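Local coordinates for protein putative mandelate racemase/muconate lactonizing enzyme (Bordetella bronchiseptica, PDB 3DDM) that belongs to the enolase superfamily and joins an N-terminal alpha+beta domain to a C-terminal barrel domain, its specific function not being established, at residues S9-R14 / E46-A51; A225-L230 / A250-A255. The protein carries 1 engineered substitution. One frame throughout, in Å; residues are numbered along the deposited sequence.

Interaction 1: S9-R14 / E46-A51; sequences SITPAR and EDSDGA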
ATOM      1  N   SER A   9      30.540   6.101  11.664  1.00 76.37           N
ATOM      2  CA  SER A   9      29.086   6.262  11.677  1.00 74.09           C
ATOM      3  C   SER A   9      28.539   7.064  10.491  1.00 72.40           C
ATOM      4  O   SER A   9      29.260   7.848   9.867  1.00 71.96           O
ATOM      5  CB  SER A   9      28.649   6.941  12.972  1.00 74.53           C
ATOM      6  OG  SER A   9      28.809   8.345  12.872  1.00 74.85           O
ATOM      7  N   ILE A  10      27.255   6.864  10.202  1.00 69.23           N
ATOM      8  CA  ILE A  10      26.582   7.550   9.105  1.00 67.34           C
ATOM      9  C   ILE A  10      25.778   8.728   9.643  1.00 65.65           C
ATOM     10  O   ILE A  10      25.054   8.587  10.624  1.00 65.56           O
ATOM     11  CB  ILE A  10      25.577   6.627   8.384  1.00 68.76           C
ATOM     12  CG1 ILE A  10      26.168   5.229   8.202  1.00 69.07           C
ATOM     13  CG2 ILE A  10      25.196   7.235   7.035  1.00 68.20           C
ATOM     14  CD1 ILE A  10      27.357   5.189   7.294  1.00 71.64           C
ATOM     15  N   THR A  11      25.891   9.883   8.998  1.00 63.16           N
ATOM     16  CA  THR A  11      25.142  11.052   9.436  1.00 61.12           C
ATOM     17  C   THR A  11      24.538  11.761   8.234  1.00 59.19           C
ATOM     18  O   THR A  11      25.049  12.786   7.790  1.00 58.90           O
ATOM     19  CB  THR A  11      26.033  12.049  10.209  1.00 61.73           C
ATOM     20  OG1 THR A  11      26.689  11.372  11.290  1.00 62.20           O
ATOM     21  CG2 THR A  11      25.179  13.184  10.783  1.00 60.54           C
ATOM     22  N   PRO A  12      23.426  11.223   7.698  1.00 57.18           N
ATOM     23  CA  PRO A  12      22.738  11.795   6.537  1.00 54.46           C
ATOM     24  C   PRO A  12      22.514  13.286   6.728  1.00 53.57           C
ATOM     25  O   PRO A  12      22.236  13.728   7.840  1.00 54.98           O
ATOM     26  CB  PRO A  12      21.430  11.016   6.502  1.00 54.08           C
ATOM     27  CG  PRO A  12      21.812   9.695   7.085  1.00 54.65           C
ATOM     28  CD  PRO A  12      22.658  10.095   8.252  1.00 55.54           C
ATOM     29  N   ALA A  13      22.627  14.054   5.649  1.00 51.47           N
ATOM     30  CA  ALA A  13      22.443  15.495   5.723  1.00 51.05           C
ATOM     31  C   ALA A  13      21.457  16.001   4.682  1.00 52.25           C
ATOM     32  O   ALA A  13      20.676  16.917   4.941  1.00 52.37           O
ATOM     33  CB  ALA A  13      23.774  16.191   5.546  1.00 49.43           C
ATOM     34  N   ARG A  14      21.508  15.410   3.494  1.00 53.16           N
ATOM     35  CA  ARG A  14      20.625  15.794   2.406  1.00 53.54           C
ATOM     36  C   ARG A  14      20.215  14.517   1.700  1.00 52.80           C
ATOM     37  O   ARG A  14      21.050  13.652   1.452  1.00 52.35           O
ATOM     38  CB  ARG A  14      21.355  16.737   1.446  1.00 56.70           C
ATOM     39  CG  ARG A  14      20.584  17.092   0.181  1.00 62.30           C
ATOM     40  CD  ARG A  14      21.321  18.165  -0.632  1.00 67.19           C
ATOM     41  NE  ARG A  14      21.358  17.864  -2.066  1.00 71.78           N
ATOM     42  CZ  ARG A  14      22.073  16.878  -2.613  1.00 74.21           C
ATOM     43  NH1 ARG A  14      22.824  16.086  -1.852  1.00 73.62           N
ATOM     44  NH2 ARG A  14      22.031  16.674  -3.926  1.00 75.49           N
ATOM     45  N   GLU A  46      23.412  12.297   0.819  1.00 51.24           N
ATOM     46  CA  GLU A  46      24.666  12.992   1.059  1.00 52.43           C
ATOM     47  C   GLU A  46      25.032  12.964   2.537  1.00 53.47           C
ATOM     48  O   GLU A  46      24.220  13.271   3.411  1.00 52.68           O
ATOM     49  CB  GLU A  46      24.609  14.444   0.596  1.00 52.57           C
ATOM     50  CG  GLU A  46      25.993  15.074   0.563  1.00 55.44           C
ATOM     51  CD  GLU A  46      25.962  16.550   0.248  1.00 58.29           C
ATOM     52  OE1 GLU A  46      25.272  16.932  -0.723  1.00 60.12           O
ATOM     53  OE2 GLU A  46      26.636  17.327   0.964  1.00 59.81           O
ATOM     54  N   ASP A  47      26.280  12.599   2.785  1.00 55.00           N
ATOM     55  CA  ASP A  47      26.861  12.489   4.113  1.00 56.63           C
ATOM     56  C   ASP A  47      27.087  13.863   4.736  1.00 56.69           C
ATOM     57  O   ASP A  47      26.998  14.892   4.061  1.00 56.10           O
ATOM     58  CB  ASP A  47      28.203  11.773   3.976  1.00 60.21           C
ATOM     59  CG  ASP A  47      28.677  11.165   5.256  1.00 63.48           C
ATOM     60  OD1 ASP A  47      29.738  10.500   5.218  1.00 66.28           O
ATOM     61  OD2 ASP A  47      27.999  11.345   6.290  1.00 67.00           O
ATOM     62  N   SER A  48      27.389  13.869   6.028  1.00 57.29           N
ATOM     63  CA  SER A  48      27.668  15.108   6.746  1.00 57.37           C
ATOM     64  C   SER A  48      29.064  15.598   6.334  1.00 56.92           C
ATOM     65  O   SER A  48      29.415  16.755   6.556  1.00 56.31           O
ATOM     66  CB  SER A  48      27.636  14.866   8.254  1.00 56.99           C
ATOM     67  OG  SER A  48      28.588  13.879   8.614  1.00 60.35           O
ATOM     68  N   ASP A  49      29.856  14.702   5.742  1.00 56.00           N
ATOM     69  CA  ASP A  49      31.197  15.046   5.280  1.00 54.96           C
ATOM     70  C   ASP A  49      31.177  15.360   3.780  1.00 53.09           C
ATOM     71  O   ASP A  49      32.218  15.644   3.179  1.00 53.93           O
ATOM     72  CB  ASP A  49      32.179  13.894   5.533  1.00 56.88           C
ATOM     73  CG  ASP A  49      32.355  13.574   7.018  1.00 60.17           C
ATOM     74  OD1 ASP A  49      32.091  14.460   7.871  1.00 61.30           O
ATOM     75  OD2 ASP A  49      32.781  12.434   7.327  1.00 59.51           O
ATOM     76  N   GLY A  50      29.992  15.301   3.180  1.00 48.77           N
ATOM     77  CA  GLY A  50      29.875  15.580   1.762  1.00 44.88           C
ATOM     78  C   GLY A  50      29.900  14.324   0.907  1.00 43.55           C
ATOM     79  O   GLY A  50      29.672  14.386  -0.300  1.00 43.72           O
ATOM     80  N   ALA A  51      30.175  13.178   1.521  1.00 41.32           N
ATOM     81  CA  ALA A  51      30.216  11.930   0.776  1.00 41.25           C
ATOM     82  C   ALA A  51      28.822  11.596   0.245  1.00 43.80           C
ATOM     83  O   ALA A  51      27.809  11.890   0.889  1.00 43.33           O
ATOM     84  CB  ALA A  51      30.732  10.814   1.658  1.00 41.71           C
TER
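Arg14 and Glu46 form an antiparallel hydrogen-bonded pair, their CA atoms 5.1 Å apart, and the chain bulges at Ala13 just before it. Glu46 N donates to Arg14 O at 2.8 Å. In return Glu46 O takes two N-H groups. Ala13 N donates to Glu46 O at 2.9 Å, while the bond from Arg14 N to it is weak.

The side chains of Arg14 and Glu46 lie on the same face of the sheet and meet in a salt bridge, Arg14 NH1 to Glu46 OE1 at 2.8 Å. Both chains start with CG anti to the backbone N. Glu46 then runs on extended, whereas Arg14 bends at chi3 (135°), which brings NH1 back alongside the Glu46 side chain. The guanidinium and carboxylate planes are turned 53° from each other, so the two groups do not pair flat. Glu46 CB sits at the guanidinium edge. Arg14 NH2 has a second, weak ion pair with Glu44.

Farther along, Thr11 lies beside Ser48, with Thr11 CB 3.5 Å from Ser48 OG. Thr11 CG2 rests near Ser48 CB. Asp47 opens a type I turn that ends at Gly50. Asp47 OD2 accepts Ser48 N from above the carboxylate plane, and its OD1 forms a salt bridge with Arg131 of helix 110-131. Asp49 shares that arginine, which ties the turn to the helix.

Ala13 and Arg14 both facing Glu46 make a classic beta bulge. It lies where strand 14-23 begins beside the end of strand 37-46, in the three-stranded antiparallel sheet of the N-terminal domain.

Interaction 2: A225-L230 / A250-A255; sequences AQLDWL and APMPLA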
ATOM      1  N   ALA A 225      10.074 -29.787 -20.221  1.00 55.23           N
ATOM      2  CA  ALA A 225      10.925 -28.665 -20.597  1.00 54.91           C
ATOM      3  C   ALA A 225      12.162 -28.635 -19.703  1.00 56.26           C
ATOM      4  O   ALA A 225      13.113 -27.901 -19.968  1.00 57.79           O
ATOM      5  CB  ALA A 225      10.165 -27.365 -20.474  1.00 54.54           C
ATOM      6  N   GLN A 226      12.145 -29.437 -18.642  1.00 55.93           N
ATOM      7  CA  GLN A 226      13.267 -29.507 -17.708  1.00 56.23           C
ATOM      8  C   GLN A 226      13.653 -28.129 -17.156  1.00 54.62           C
ATOM      9  O   GLN A 226      14.818 -27.732 -17.200  1.00 55.09           O
ATOM     10  CB  GLN A 226      14.470 -30.154 -18.396  1.00 58.19           C
ATOM     11  CG  GLN A 226      14.224 -31.589 -18.846  1.00 62.22           C
ATOM     12  CD  GLN A 226      13.899 -32.526 -17.684  1.00 64.17           C
ATOM     13  OE1 GLN A 226      14.667 -32.640 -16.729  1.00 64.74           O
ATOM     14  NE2 GLN A 226      12.759 -33.208 -17.769  1.00 65.55           N
ATOM     15  N   LEU A 227      12.668 -27.411 -16.627  1.00 52.22           N
ATOM     16  CA  LEU A 227      12.894 -26.080 -16.077  1.00 49.95           C
ATOM     17  C   LEU A 227      13.690 -26.122 -14.776  1.00 48.46           C
ATOM     18  O   LEU A 227      13.622 -27.096 -14.036  1.00 49.07           O
ATOM     19  CB  LEU A 227      11.553 -25.386 -15.836  1.00 49.11           C
ATOM     20  CG  LEU A 227      10.624 -25.289 -17.050  1.00 50.33           C
ATOM     21  CD1 LEU A 227       9.357 -24.566 -16.645  1.00 51.28           C
ATOM     22  CD2 LEU A 227      11.308 -24.545 -18.189  1.00 49.80           C
ATOM     23  N   ASP A 228      14.451 -25.066 -14.507  1.00 47.21           N
ATOM     24  CA  ASP A 228      15.237 -24.982 -13.282  1.00 46.08           C
ATOM     25  C   ASP A 228      14.330 -24.585 -12.131  1.00 45.43           C
ATOM     26  O   ASP A 228      14.618 -24.887 -10.975  1.00 43.61           O
ATOM     27  CB  ASP A 228      16.358 -23.953 -13.428  1.00 48.00           C
ATOM     28  CG  ASP A 228      17.624 -24.544 -14.018  1.00 49.54           C
ATOM     29  OD1 ASP A 228      17.512 -25.386 -14.944  1.00 52.12           O
ATOM     30  OD2 ASP A 228      18.723 -24.154 -13.563  1.00 47.80           O
ATOM     31  N   TRP A 229      13.248 -23.882 -12.456  1.00 45.36           N
ATOM     32  CA  TRP A 229      12.277 -23.465 -11.453  1.00 47.30           C
ATOM     33  C   TRP A 229      11.042 -22.809 -12.075  1.00 49.07           C
ATOM     34  O   TRP A 229      11.101 -22.254 -13.179  1.00 49.35           O
ATOM     35  CB  TRP A 229      12.922 -22.523 -10.425  1.00 46.41           C
ATOM     36  CG  TRP A 229      13.100 -21.089 -10.856  1.00 47.33           C
ATOM     37  CD1 TRP A 229      12.113 -20.169 -11.104  1.00 46.70           C
ATOM     38  CD2 TRP A 229      14.343 -20.390 -11.006  1.00 48.97           C
ATOM     39  NE1 TRP A 229      12.667 -18.940 -11.392  1.00 46.54           N
ATOM     40  CE2 TRP A 229      14.031 -19.046 -11.340  1.00 47.47           C
ATOM     41  CE3 TRP A 229      15.693 -20.766 -10.890  1.00 48.67           C
ATOM     42  CZ2 TRP A 229      15.016 -18.081 -11.558  1.00 46.53           C
ATOM     43  CZ3 TRP A 229      16.674 -19.804 -11.107  1.00 47.56           C
ATOM     44  CH2 TRP A 229      16.327 -18.476 -11.439  1.00 48.61           C
ATOM     45  N   LEU A 230       9.921 -22.899 -11.362  1.00 48.46           N
ATOM     46  CA  LEU A 230       8.656 -22.321 -11.801  1.00 47.77           C
ATOM     47  C   LEU A 230       8.420 -21.135 -10.862  1.00 46.97           C
ATOM     48  O   LEU A 230       8.227 -21.311  -9.656  1.00 46.26           O
ATOM     49  CB  LEU A 230       7.541 -23.355 -11.652  1.00 49.94           C
ATOM     50  CG  LEU A 230       6.400 -23.356 -12.664  1.00 51.77           C
ATOM     51  CD1 LEU A 230       5.378 -24.428 -12.274  1.00 52.21           C
ATOM     52  CD2 LEU A 230       5.758 -21.983 -12.709  1.00 52.38           C
ATOM     53  N   ALA A 250       4.762 -30.643  -8.141  1.00 48.90           N
ATOM     54  CA  ALA A 250       5.583 -30.118  -9.221  1.00 48.63           C
ATOM     55  C   ALA A 250       6.864 -30.914  -9.445  1.00 49.33           C
ATOM     56  O   ALA A 250       7.535 -31.324  -8.498  1.00 50.00           O
ATOM     57  CB  ALA A 250       5.911 -28.662  -8.963  1.00 48.70           C
ATOM     58  N   PRO A 251       7.215 -31.146 -10.716  1.00 49.47           N
ATOM     59  CA  PRO A 251       8.414 -31.891 -11.106  1.00 47.94           C
ATOM     60  C   PRO A 251       9.642 -31.020 -10.899  1.00 48.44           C
ATOM     61  O   PRO A 251      10.744 -31.521 -10.681  1.00 50.87           O
ATOM     62  CB  PRO A 251       8.198 -32.173 -12.589  1.00 48.09           C
ATOM     63  CG  PRO A 251       6.729 -31.874 -12.830  1.00 50.65           C
ATOM     64  CD  PRO A 251       6.441 -30.746 -11.901  1.00 49.71           C
ATOM     65  N   MET A 252       9.443 -29.706 -10.987  1.00 45.82           N
ATOM     66  CA  MET A 252      10.534 -28.759 -10.816  1.00 42.46           C
ATOM     67  C   MET A 252      10.347 -27.969  -9.535  1.00 41.76           C
ATOM     68  O   MET A 252       9.257 -27.945  -8.961  1.00 41.49           O
ATOM     69  CB  MET A 252      10.588 -27.788 -12.004  1.00 41.35           C
ATOM     70  CG  MET A 252       9.523 -26.673 -12.002  1.00 38.75           C
ATOM     71  SD  MET A 252       7.808 -27.218 -12.168  1.00 33.87           S
ATOM     72  CE  MET A 252       7.767 -27.657 -13.891  1.00 31.62           C
ATOM     73  N   PRO A 253      11.422 -27.324  -9.053  1.00 41.08           N
ATOM     74  CA  PRO A 253      11.268 -26.544  -7.825  1.00 40.19           C
ATOM     75  C   PRO A 253      10.512 -25.225  -8.065  1.00 39.50           C
ATOM     76  O   PRO A 253      10.436 -24.715  -9.188  1.00 39.00           O
ATOM     77  CB  PRO A 253      12.717 -26.345  -7.352  1.00 39.86           C
ATOM     78  CG  PRO A 253      13.508 -26.382  -8.616  1.00 37.76           C
ATOM     79  CD  PRO A 253      12.849 -27.501  -9.392  1.00 39.87           C
ATOM     80  N   LEU A 254       9.947 -24.698  -6.989  1.00 37.95           N
ATOM     81  CA  LEU A 254       9.180 -23.475  -7.017  1.00 37.08           C
ATOM     82  C   LEU A 254      10.052 -22.295  -6.585  1.00 38.07           C
ATOM     83  O   LEU A 254      10.968 -22.448  -5.770  1.00 38.61           O
ATOM     84  CB  LEU A 254       7.974 -23.633  -6.077  1.00 37.12           C
ATOM     85  CG  LEU A 254       6.630 -24.081  -6.677  1.00 37.51           C
ATOM     86  CD1 LEU A 254       6.814 -25.139  -7.739  1.00 36.49           C
ATOM     87  CD2 LEU A 254       5.750 -24.584  -5.570  1.00 36.80           C
ATOM     88  N   ALA A 255       9.769 -21.117  -7.137  1.00 37.00           N
ATOM     89  CA  ALA A 255      10.521 -19.918  -6.795  1.00 35.20           C
ATOM     90  C   ALA A 255       9.577 -18.762  -6.473  1.00 36.19           C
ATOM     91  O   ALA A 255       8.456 -18.700  -6.982  1.00 35.76           O
ATOM     92  CB  ALA A 255      11.427 -19.537  -7.936  1.00 32.39           C
TER
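Leu230 is gripped through both its backbone polar atoms. Leu230 N donates to Pro253 O at 2.9 Å, and Leu230 O accepts Ala255 N at 3.0 Å. Together the two bonds straddle Leu254, as expected of a parallel bridge. Weaker CA-H...O contacts add to them, from Trp229 CA to Pro253 O and from Leu254 CA to Leu230 O.

Ala255 CB lies over one face of the Trp229 indole in a CH-pi contact. Ala255 CB is 3.7 Å from the centroid of the Trp229 five-membered ring and 29° off its normal. In Trp229, chi1 (79°) puts CG between the backbone N and the carbonyl carbon, and with chi2 near 67° a face of the ring meets the alanine. A weak hydrogen bond joins Trp229 NE1 to Glu231 OE1. Pro253 lays the CG side of its ring against Asp228 O.

Around Leu230 the packing is apolar. The Met252 chain is bent at chi2 and chi3, and its SD comes 3.7 Å from Leu230 CD1. Met252 CG lies against Leu230 CB. Met252 CE meets Leu227 CD1 more loosely, at 4.4 Å. Leu230 CB also approaches Leu254 CD1 at 4.4 Å. Helix 212-222 covers Leu227, Leu230 and Met252, through Ala219 and Leu222.

Strand 229-231, helix 240-249 and strand 254-256 form a beta-alpha-beta unit of the barrel. The polar bonds across the contact are all between backbone atoms. The touching side chains are mostly apolar and buried. The contact has no charged pair between its segments, so it rests on main-chain pairing and apolar burial.

How the interactions relate
Interaction 1 comes first along the chain and closes well before interaction 2 opens. Their centres are 45 Å apart, on opposite sides of the chain's centre, and their nearest atoms are about 32 Å apart. They share no strand, helix or sheet. Interaction 1 joins strands 14-23 and 37-46 at the edge of the N-terminal domain, where helix 110-131 also touches it. Interaction 2 joins the neighbouring parallel strands 229-231 and 254-256 within the C-terminal barrel. Each contact thus lies within one domain, and neither bridges the two domains of the enolase-type fold.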